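Local coordinates for D-isomer specific 2-hydroxyacid dehydrogenase family protein (Aeromonas salmonicida subsp. salmonicida, PDB 3HG7) that probably acts as an NAD-dependent oxidoreductase on D-2-hydroxyacids, at residues L62-A76 against R87-F99. The protein carries 1 engineered substitution. Numbering follows the deposited sequence.
Sequences LAKANKLSWFQSTYA and RRDYQLTNVRGIF
Phe71 donates its N-H to Gln91 O and accepts from Thr93 N; with Gln91 N to Ser69 O and Ser73 N to Thr93 O, these bonds pair strands 70-73 and 91-93 in parallel. Strand 91-93 is thereby added as an edge of the five-stranded parallel sheet of what is probably the substrate-binding domain, as in other D-2-hydroxyacid dehydrogenases, distinct from the seven-stranded Rossmann-type NAD-binding domain. The next strand inward, 50-53, binds the far side of 70-73.

On one face, side chains form a short chain of hydrogen bonds. Trp70 NE1 donates to Thr93 OG1 at 3.0 Å, nearly straight (172°) and in the indole plane, and the Thr93 hydroxyl in turn donates to Gln72 OE1, 2.7 Å away, from above the plane of the amide carbonyl. A bend at chi2 (66°) turns the Gln72 amide so that NE2 reaches both Asn94 O, at 3.0 Å, and Ser73 O. Asn296 of helix 286-301, which covers this face, also bonds Gln72 OE1.

On the face of Phe71 and Leu92 the contacts are mainly apolar. Leu92 CD1 lies over the Phe71 ring, 4.1 Å from its centroid. Just before the strands, Leu68 CD2 makes a similar CH-pi contact with Tyr90, whose CE2 packs against Phe71 CB.

A bend at chi3 (-57°) in Arg87 brings the guanidinium against residues 62-66, where NH1 and NH2 converge end-on upon Asn66 OD1, each at 2.9 Å, and NH1 also bonds Leu62 O; side-on, NE and NH2 grip Asp89 in a salt bridge. At the exit, Asn94 ND2 bonds Ala76 O (2.9 Å) in the plane of that carbonyl.

Buried polar groups are thus paired across the strands, while the guanidinium, held along its edges by several acceptors, has little freedom to rotate.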
ATOM      1  N   LEU A  62       4.090 -14.654  18.777  1.00 12.60           N
ATOM      2  CA  LEU A  62       3.692 -15.809  17.950  1.00 13.38           C
ATOM      3  C   LEU A  62       4.190 -17.156  18.460  1.00 11.58           C
ATOM      4  O   LEU A  62       3.467 -18.150  18.335  1.00 11.19           O
ATOM      5  CB  LEU A  62       4.090 -15.655  16.476  1.00 15.22           C
ATOM      6  CG  LEU A  62       3.023 -15.077  15.558  1.00 26.47           C
ATOM      7  CD1 LEU A  62       3.542 -15.068  14.134  1.00 17.15           C
ATOM      8  CD2 LEU A  62       1.738 -15.863  15.631  1.00 17.61           C
ATOM      9  N   ALA A  63       5.406 -17.203  19.025  1.00 10.06           N
ATOM     10  CA  ALA A  63       5.914 -18.488  19.574  1.00 10.65           C
ATOM     11  C   ALA A  63       5.038 -19.042  20.684  1.00 10.07           C
ATOM     12  O   ALA A  63       5.065 -20.249  20.924  1.00 10.95           O
ATOM     13  CB  ALA A  63       7.359 -18.374  20.062  1.00 10.84           C
ATOM     14  N   LYS A  64       4.254 -18.188  21.350  1.00 10.33           N
ATOM     15  CA  LYS A  64       3.305 -18.620  22.411  1.00 10.44           C
ATOM     16  C   LYS A  64       1.911 -19.036  21.897  1.00  9.88           C
ATOM     17  O   LYS A  64       1.096 -19.590  22.675  1.00  9.63           O
ATOM     18  CB  LYS A  64       3.114 -17.497  23.441  1.00 10.84           C
ATOM     19  CG  LYS A  64       4.390 -17.201  24.234  1.00 13.90           C
ATOM     20  CD  LYS A  64       4.127 -16.287  25.398  1.00 12.41           C
ATOM     21  CE  LYS A  64       5.384 -16.141  26.262  1.00 14.00           C
ATOM     22  NZ  LYS A  64       5.203 -15.140  27.375  1.00 14.97           N
ATOM     23  N   ALA A  65       1.670 -18.788  20.608  1.00  8.45           N
ATOM     24  CA  ALA A  65       0.362 -18.992  19.987  1.00  7.85           C
ATOM     25  C   ALA A  65       0.159 -20.468  19.599  1.00  9.43           C
ATOM     26  O   ALA A  65      -0.033 -20.801  18.420  1.00 10.28           O
ATOM     27  CB  ALA A  65       0.150 -18.029  18.762  1.00  7.22           C
ATOM     28  N   ASN A  66       0.200 -21.338  20.613  1.00  8.98           N
ATOM     29  CA  ASN A  66       0.223 -22.780  20.361  1.00 10.59           C
ATOM     30  C   ASN A  66      -1.136 -23.449  20.099  1.00 12.40           C
ATOM     31  O   ASN A  66      -1.201 -24.676  19.874  1.00 13.68           O
ATOM     32  CB  ASN A  66       1.022 -23.475  21.454  1.00 10.84           C
ATOM     33  CG  ASN A  66       2.485 -23.088  21.405  1.00 16.15           C
ATOM     34  OD1 ASN A  66       3.136 -23.223  20.370  1.00 10.67           O
ATOM     35  ND2 ASN A  66       3.006 -22.594  22.518  1.00 10.70           N
ATOM     36  N   LYS A  67      -2.200 -22.647  20.106  1.00 11.08           N
ATOM     37  CA  LYS A  67      -3.513 -23.113  19.653  1.00 10.37           C
ATOM     38  C   LYS A  67      -3.916 -22.437  18.347  1.00  9.80           C
ATOM     39  O   LYS A  67      -5.031 -22.640  17.839  1.00  9.85           O
ATOM     40  CB  LYS A  67      -4.547 -22.811  20.716  1.00 11.87           C
ATOM     41  CG  LYS A  67      -4.480 -23.773  21.913  1.00 17.58           C
ATOM     42  CD  LYS A  67      -5.596 -23.394  22.857  1.00 15.76           C
ATOM     43  CE  LYS A  67      -5.780 -24.349  24.036  1.00 21.08           C
ATOM     44  NZ  LYS A  67      -7.184 -24.024  24.501  1.00 20.11           N
ATOM     45  N   LEU A  68      -3.025 -21.619  17.805  1.00  9.68           N
ATOM     46  CA  LEU A  68      -3.393 -20.790  16.656  1.00  9.87           C
ATOM     47  C   LEU A  68      -3.546 -21.589  15.357  1.00 10.87           C
ATOM     48  O   LEU A  68      -2.629 -22.328  14.985  1.00 12.05           O
ATOM     49  CB  LEU A  68      -2.362 -19.669  16.454  1.00 10.08           C
ATOM     50  CG  LEU A  68      -2.639 -18.717  15.277  1.00 10.77           C
ATOM     51  CD1 LEU A  68      -3.919 -17.915  15.521  1.00  8.98           C
ATOM     52  CD2 LEU A  68      -1.488 -17.779  15.065  1.00  9.53           C
ATOM     53  N   SER A  69      -4.707 -21.430  14.721  1.00  8.62           N
ATOM     54  CA  SER A  69      -5.107 -22.062  13.473  1.00  9.01           C
ATOM     55  C   SER A  69      -5.177 -21.084  12.310  1.00  8.61           C
ATOM     56  O   SER A  69      -4.857 -21.433  11.145  1.00  8.94           O
ATOM     57  CB  SER A  69      -6.511 -22.656  13.674  1.00  8.73           C
ATOM     58  OG  SER A  69      -6.391 -23.801  14.500  1.00 25.90           O
ATOM     59  N   TRP A  70      -5.672 -19.883  12.608  1.00  8.74           N
ATOM     60  CA  TRP A  70      -5.863 -18.833  11.588  1.00  8.75           C
ATOM     61  C   TRP A  70      -5.616 -17.409  12.140  1.00  9.82           C
ATOM     62  O   TRP A  70      -6.180 -16.984  13.151  1.00  9.13           O
ATOM     63  CB  TRP A  70      -7.239 -18.951  10.939  1.00  9.14           C
ATOM     64  CG  TRP A  70      -7.615 -17.802  10.079  1.00 10.82           C
ATOM     65  CD1 TRP A  70      -6.828 -17.151   9.155  1.00  9.19           C
ATOM     66  CD2 TRP A  70      -8.870 -17.130  10.082  1.00  9.11           C
ATOM     67  NE1 TRP A  70      -7.530 -16.126   8.596  1.00  9.21           N
ATOM     68  CE2 TRP A  70      -8.781 -16.079   9.158  1.00 10.15           C
ATOM     69  CE3 TRP A  70     -10.058 -17.300  10.807  1.00 10.96           C
ATOM     70  CZ2 TRP A  70      -9.844 -15.187   8.924  1.00  9.81           C
ATOM     71  CZ3 TRP A  70     -11.114 -16.430  10.572  1.00  9.17           C
ATOM     72  CH2 TRP A  70     -11.002 -15.388   9.626  1.00 12.12           C
ATOM     73  N   PHE A  71      -4.736 -16.700  11.445  1.00  9.95           N
ATOM     74  CA  PHE A  71      -4.367 -15.301  11.772  1.00 10.45           C
ATOM     75  C   PHE A  71      -4.791 -14.454  10.582  1.00  9.94           C
ATOM     76  O   PHE A  71      -4.295 -14.620   9.465  1.00 11.62           O
ATOM     77  CB  PHE A  71      -2.849 -15.256  11.953  1.00 11.43           C
ATOM     78  CG  PHE A  71      -2.269 -13.892  12.267  1.00 11.11           C
ATOM     79  CD1 PHE A  71      -3.040 -12.747  12.302  1.00 12.93           C
ATOM     80  CD2 PHE A  71      -0.899 -13.782  12.441  1.00 13.27           C
ATOM     81  CE1 PHE A  71      -2.440 -11.465  12.550  1.00 11.80           C
ATOM     82  CE2 PHE A  71      -0.304 -12.535  12.689  1.00 11.94           C
ATOM     83  CZ  PHE A  71      -1.095 -11.385  12.727  1.00 13.21           C
ATOM     84  N   GLN A  72      -5.752 -13.580  10.819  1.00 10.22           N
ATOM     85  CA  GLN A  72      -6.142 -12.555   9.858  1.00  9.43           C
ATOM     86  C   GLN A  72      -5.346 -11.285  10.179  1.00 10.09           C
ATOM     87  O   GLN A  72      -5.586 -10.646  11.231  1.00  9.64           O
ATOM     88  CB  GLN A  72      -7.625 -12.238   9.971  1.00  9.55           C
ATOM     89  CG  GLN A  72      -8.090 -11.066   9.058  1.00 12.35           C
ATOM     90  CD  GLN A  72      -7.989 -11.406   7.591  1.00 12.10           C
ATOM     91  OE1 GLN A  72      -8.592 -12.394   7.115  1.00 12.70           O
ATOM     92  NE2 GLN A  72      -7.212 -10.604   6.851  1.00 12.53           N
ATOM     93  N   SER A  73      -4.407 -10.955   9.301  1.00 11.56           N
ATOM     94  CA  SER A  73      -3.683  -9.662   9.370  1.00 13.34           C
ATOM     95  C   SER A  73      -4.611  -8.503   9.001  1.00 13.25           C
ATOM     96  O   SER A  73      -5.466  -8.634   8.137  1.00 13.86           O
ATOM     97  CB  SER A  73      -2.455  -9.655   8.452  1.00 14.20           C
ATOM     98  OG  SER A  73      -1.893  -8.336   8.367  1.00 13.25           O
ATOM     99  N   THR A  74      -4.447  -7.361   9.671  1.00 13.33           N
ATOM    100  CA  THR A  74      -5.265  -6.182   9.363  1.00 14.46           C
ATOM    101  C   THR A  74      -4.570  -5.366   8.302  1.00 14.38           C
ATOM    102  O   THR A  74      -5.103  -4.358   7.824  1.00 14.96           O
ATOM    103  CB  THR A  74      -5.435  -5.254  10.633  1.00 15.79           C
ATOM    104  OG1 THR A  74      -4.141  -4.942  11.166  1.00 15.11           O
ATOM    105  CG2 THR A  74      -6.241  -5.931  11.684  1.00 15.55           C
ATOM    106  N   TYR A  75      -3.370  -5.787   7.934  1.00 14.69           N
ATOM    107  CA  TYR A  75      -2.580  -5.063   6.941  1.00 16.52           C
ATOM    108  C   TYR A  75      -2.372  -5.922   5.714  1.00 15.15           C
ATOM    109  O   TYR A  75      -2.332  -7.168   5.764  1.00 13.96           O
ATOM    110  CB  TYR A  75      -1.188  -4.732   7.487  1.00 19.46           C
ATOM    111  CG  TYR A  75      -1.079  -3.611   8.457  1.00 28.05           C
ATOM    112  CD1 TYR A  75      -2.148  -2.752   8.690  1.00 20.95           C
ATOM    113  CD2 TYR A  75       0.130  -3.378   9.128  1.00 21.11           C
ATOM    114  CE1 TYR A  75      -2.020  -1.672   9.571  1.00 28.93           C
ATOM    115  CE2 TYR A  75       0.258  -2.305  10.011  1.00 28.25           C
ATOM    116  CZ  TYR A  75      -0.821  -1.467  10.220  1.00 20.92           C
ATOM    117  OH  TYR A  75      -0.724  -0.396  11.068  1.00 28.22           O
ATOM    118  N   ALA A  76      -2.180  -5.255   4.582  1.00 15.09           N
ATOM    119  CA  ALA A  76      -1.810  -5.967   3.380  1.00 14.63           C
ATOM    120  C   ALA A  76      -0.410  -6.561   3.517  1.00 14.13           C
ATOM    121  O   ALA A  76      -0.162  -7.673   3.081  1.00 14.19           O
ATOM    122  CB  ALA A  76      -1.855  -4.988   2.161  1.00 14.86           C
ATOM    123  N   ARG A  87       7.153 -19.422  13.163  1.00 19.05           N
ATOM    124  CA  ARG A  87       6.336 -20.598  12.915  1.00 17.68           C
ATOM    125  C   ARG A  87       5.483 -20.455  11.659  1.00 17.16           C
ATOM    126  O   ARG A  87       5.116 -19.352  11.250  1.00 15.89           O
ATOM    127  CB  ARG A  87       5.438 -20.882  14.131  1.00 16.21           C
ATOM    128  CG  ARG A  87       4.237 -19.928  14.289  1.00 12.69           C
ATOM    129  CD  ARG A  87       3.648 -20.010  15.712  1.00 15.21           C
ATOM    130  NE  ARG A  87       3.241 -21.378  16.039  1.00 13.80           N
ATOM    131  CZ  ARG A  87       3.252 -21.905  17.262  1.00 15.78           C
ATOM    132  NH1 ARG A  87       3.693 -21.203  18.308  1.00 14.04           N
ATOM    133  NH2 ARG A  87       2.868 -23.168  17.434  1.00 14.98           N
ATOM    134  N   ARG A  88       5.155 -21.596  11.067  1.00 18.40           N
ATOM    135  CA  ARG A  88       4.333 -21.627   9.870  1.00 19.75           C
ATOM    136  C   ARG A  88       3.187 -22.625   9.971  1.00 19.13           C
ATOM    137  O   ARG A  88       2.606 -23.015   8.954  1.00 20.37           O
ATOM    138  CB  ARG A  88       5.211 -21.905   8.650  1.00 21.51           C
ATOM    139  CG  ARG A  88       5.959 -20.668   8.207  1.00 25.63           C
ATOM    140  CD  ARG A  88       7.134 -20.972   7.319  1.00 24.04           C
ATOM    141  NE  ARG A  88       7.722 -19.723   6.821  1.00 25.75           N
ATOM    142  CZ  ARG A  88       8.669 -19.657   5.892  1.00 24.97           C
ATOM    143  NH1 ARG A  88       9.147 -18.480   5.510  1.00 25.78           N
ATOM    144  NH2 ARG A  88       9.142 -20.772   5.353  1.00 26.12           N
ATOM    145  N   ASP A  89       2.834 -23.010  11.196  1.00 17.12           N
ATOM    146  CA  ASP A  89       1.865 -24.081  11.418  1.00 16.18           C
ATOM    147  C   ASP A  89       0.454 -23.537  11.657  1.00 15.13           C
ATOM    148  O   ASP A  89      -0.250 -23.999  12.566  1.00 15.23           O
ATOM    149  CB  ASP A  89       2.299 -24.970  12.604  1.00 16.16           C
ATOM    150  CG  ASP A  89       2.536 -24.163  13.878  1.00 17.52           C
ATOM    151  OD1 ASP A  89       2.424 -22.915  13.834  1.00 15.45           O
ATOM    152  OD2 ASP A  89       2.832 -24.768  14.921  1.00 16.68           O
ATOM    153  N   TYR A  90       0.081 -22.544  10.861  1.00 14.04           N
ATOM    154  CA  TYR A  90      -1.222 -21.891  10.893  1.00 12.73           C
ATOM    155  C   TYR A  90      -1.517 -21.246   9.522  1.00 12.13           C
ATOM    156  O   TYR A  90      -0.618 -21.110   8.666  1.00 13.32           O
ATOM    157  CB  TYR A  90      -1.283 -20.828  12.023  1.00 11.18           C
ATOM    158  CG  TYR A  90      -0.416 -19.607  11.755  1.00 13.40           C
ATOM    159  CD1 TYR A  90       0.925 -19.589  12.116  1.00 10.85           C
ATOM    160  CD2 TYR A  90      -0.939 -18.501  11.081  1.00 11.05           C
ATOM    161  CE1 TYR A  90       1.733 -18.490  11.836  1.00 12.47           C
ATOM    162  CE2 TYR A  90      -0.152 -17.379  10.810  1.00 12.81           C
ATOM    163  CZ  TYR A  90       1.190 -17.387  11.198  1.00 11.86           C
ATOM    164  OH  TYR A  90       1.983 -16.284  10.921  1.00 12.99           O
ATOM    165  N   GLN A  91      -2.762 -20.835   9.313  1.00  9.59           N
ATOM    166  CA  GLN A  91      -3.142 -20.165   8.081  1.00 10.87           C
ATOM    167  C   GLN A  91      -3.028 -18.672   8.296  1.00 10.55           C
ATOM    168  O   GLN A  91      -3.675 -18.127   9.185  1.00  9.72           O
ATOM    169  CB  GLN A  91      -4.578 -20.472   7.689  1.00 11.79           C
ATOM    170  CG  GLN A  91      -4.869 -21.952   7.466  1.00 15.37           C
ATOM    171  CD  GLN A  91      -6.044 -22.141   6.548  1.00 12.02           C
ATOM    172  OE1 GLN A  91      -5.955 -21.874   5.349  1.00 16.00           O
ATOM    173  NE2 GLN A  91      -7.170 -22.547   7.110  1.00 14.78           N
ATOM    174  N   LEU A  92      -2.225 -18.019   7.475  1.00 11.64           N
ATOM    175  CA  LEU A  92      -2.158 -16.546   7.505  1.00 11.72           C
ATOM    176  C   LEU A  92      -2.928 -15.971   6.316  1.00 10.73           C
ATOM    177  O   LEU A  92      -2.708 -16.402   5.171  1.00 11.60           O
ATOM    178  CB  LEU A  92      -0.699 -16.085   7.445  1.00 12.59           C
ATOM    179  CG  LEU A  92      -0.436 -14.573   7.342  1.00 13.19           C
ATOM    180  CD1 LEU A  92      -0.912 -13.784   8.594  1.00 13.25           C
ATOM    181  CD2 LEU A  92       1.056 -14.440   7.116  1.00 13.15           C
ATOM    182  N   THR A  93      -3.826 -15.012   6.578  1.00  9.97           N
ATOM    183  CA  THR A  93      -4.442 -14.221   5.500  1.00 10.41           C
ATOM    184  C   THR A  93      -4.156 -12.737   5.676  1.00 11.56           C
ATOM    185  O   THR A  93      -4.013 -12.247   6.793  1.00 11.00           O
ATOM    186  CB  THR A  93      -5.960 -14.413   5.436  1.00  8.77           C
ATOM    187  OG1 THR A  93      -6.502 -14.093   6.708  1.00 12.25           O
ATOM    188  CG2 THR A  93      -6.328 -15.874   5.081  1.00 11.64           C
ATOM    189  N   ASN A  94      -4.078 -12.014   4.571  1.00 11.97           N
ATOM    190  CA  ASN A  94      -3.901 -10.580   4.675  1.00 13.09           C
ATOM    191  C   ASN A  94      -5.163  -9.900   4.205  1.00 12.97           C
ATOM    192  O   ASN A  94      -6.196 -10.569   4.045  1.00 13.24           O
ATOM    193  CB  ASN A  94      -2.663 -10.149   3.903  1.00 14.57           C
ATOM    194  CG  ASN A  94      -2.860 -10.209   2.400  1.00 18.59           C
ATOM    195  OD1 ASN A  94      -3.679 -10.986   1.894  1.00 15.72           O
ATOM    196  ND2 ASN A  94      -2.095  -9.394   1.669  1.00 15.22           N
ATOM    197  N   VAL A  95      -5.081  -8.583   3.970  1.00 12.55           N
ATOM    198  CA  VAL A  95      -6.195  -7.778   3.521  1.00 13.36           C
ATOM    199  C   VAL A  95      -5.923  -7.408   2.056  1.00 15.31           C
ATOM    200  O   VAL A  95      -4.854  -6.869   1.733  1.00 15.57           O
ATOM    201  CB  VAL A  95      -6.363  -6.472   4.445  1.00 13.37           C
ATOM    202  CG1 VAL A  95      -7.348  -5.514   3.824  1.00 21.94           C
ATOM    203  CG2 VAL A  95      -6.859  -6.868   5.811  1.00 22.11           C
ATOM    204  N   ARG A  96      -6.836  -7.779   1.161  1.00 15.67           N
ATOM    205  CA  ARG A  96      -6.712  -7.357  -0.231  1.00 17.66           C
ATOM    206  C   ARG A  96      -8.023  -6.892  -0.849  1.00 16.24           C
ATOM    207  O   ARG A  96      -9.094  -7.194  -0.343  1.00 14.77           O
ATOM    208  CB  ARG A  96      -6.016  -8.432  -1.068  1.00 20.94           C
ATOM    209  CG  ARG A  96      -6.768  -9.739  -1.221  1.00 44.03           C
ATOM    210  CD  ARG A  96      -6.441 -10.291  -2.598  1.00 25.93           C
ATOM    211  NE  ARG A  96      -7.421 -11.252  -3.118  1.00 45.12           N
ATOM    212  CZ  ARG A  96      -8.633 -10.940  -3.581  1.00 28.46           C
ATOM    213  NH1 ARG A  96      -9.071  -9.681  -3.574  1.00 44.81           N
ATOM    214  NH2 ARG A  96      -9.425 -11.914  -4.030  1.00 45.14           N
ATOM    215  N   GLY A  97      -7.936  -6.134  -1.951  1.00 15.90           N
ATOM    216  CA  GLY A  97      -9.125  -5.791  -2.703  1.00 16.57           C
ATOM    217  C   GLY A  97      -9.946  -4.604  -2.218  1.00 18.01           C
ATOM    218  O   GLY A  97     -10.947  -4.241  -2.857  1.00 18.34           O
ATOM    219  N   ILE A  98      -9.526  -3.965  -1.124  1.00 17.28           N
ATOM    220  CA  ILE A  98     -10.330  -2.884  -0.578  1.00 17.43           C
ATOM    221  C   ILE A  98      -9.638  -1.513  -0.675  1.00 17.19           C
ATOM    222  O   ILE A  98     -10.110  -0.560  -0.073  1.00 18.09           O
ATOM    223  CB  ILE A  98     -10.740  -3.160   0.887  1.00 18.89           C
ATOM    224  CG1 ILE A  98      -9.496  -3.362   1.776  1.00 19.36           C
ATOM    225  CG2 ILE A  98     -11.692  -4.407   0.956  1.00 19.55           C
ATOM    226  CD1 ILE A  98      -9.749  -3.352   3.300  1.00 18.13           C
ATOM    227  N   PHE A  99      -8.525  -1.427  -1.414  1.00 15.94           N
ATOM    228  CA  PHE A  99      -7.687  -0.227  -1.383  1.00 15.04           C
ATOM    229  C   PHE A  99      -7.724   0.588  -2.658  1.00 13.88           C
ATOM    230  O   PHE A  99      -7.062   1.609  -2.711  1.00 13.60           O
ATOM    231  CB  PHE A  99      -6.235  -0.576  -1.070  1.00 15.72           C
ATOM    232  CG  PHE A  99      -6.069  -1.345   0.205  1.00 16.15           C
ATOM    233  CD1 PHE A  99      -5.824  -2.719   0.169  1.00 17.04           C
ATOM    234  CD2 PHE A  99      -6.205  -0.704   1.430  1.00 16.13           C
ATOM    235  CE1 PHE A  99      -5.660  -3.424   1.336  1.00 15.79           C
ATOM    236  CE2 PHE A  99      -6.064  -1.422   2.627  1.00 16.26           C
ATOM    237  CZ  PHE A  99      -5.801  -2.795   2.558  1.00 17.02           C
TER
HETATM  238  O   HOH W   1      -6.084 -23.524   9.786  1.00 27.54           O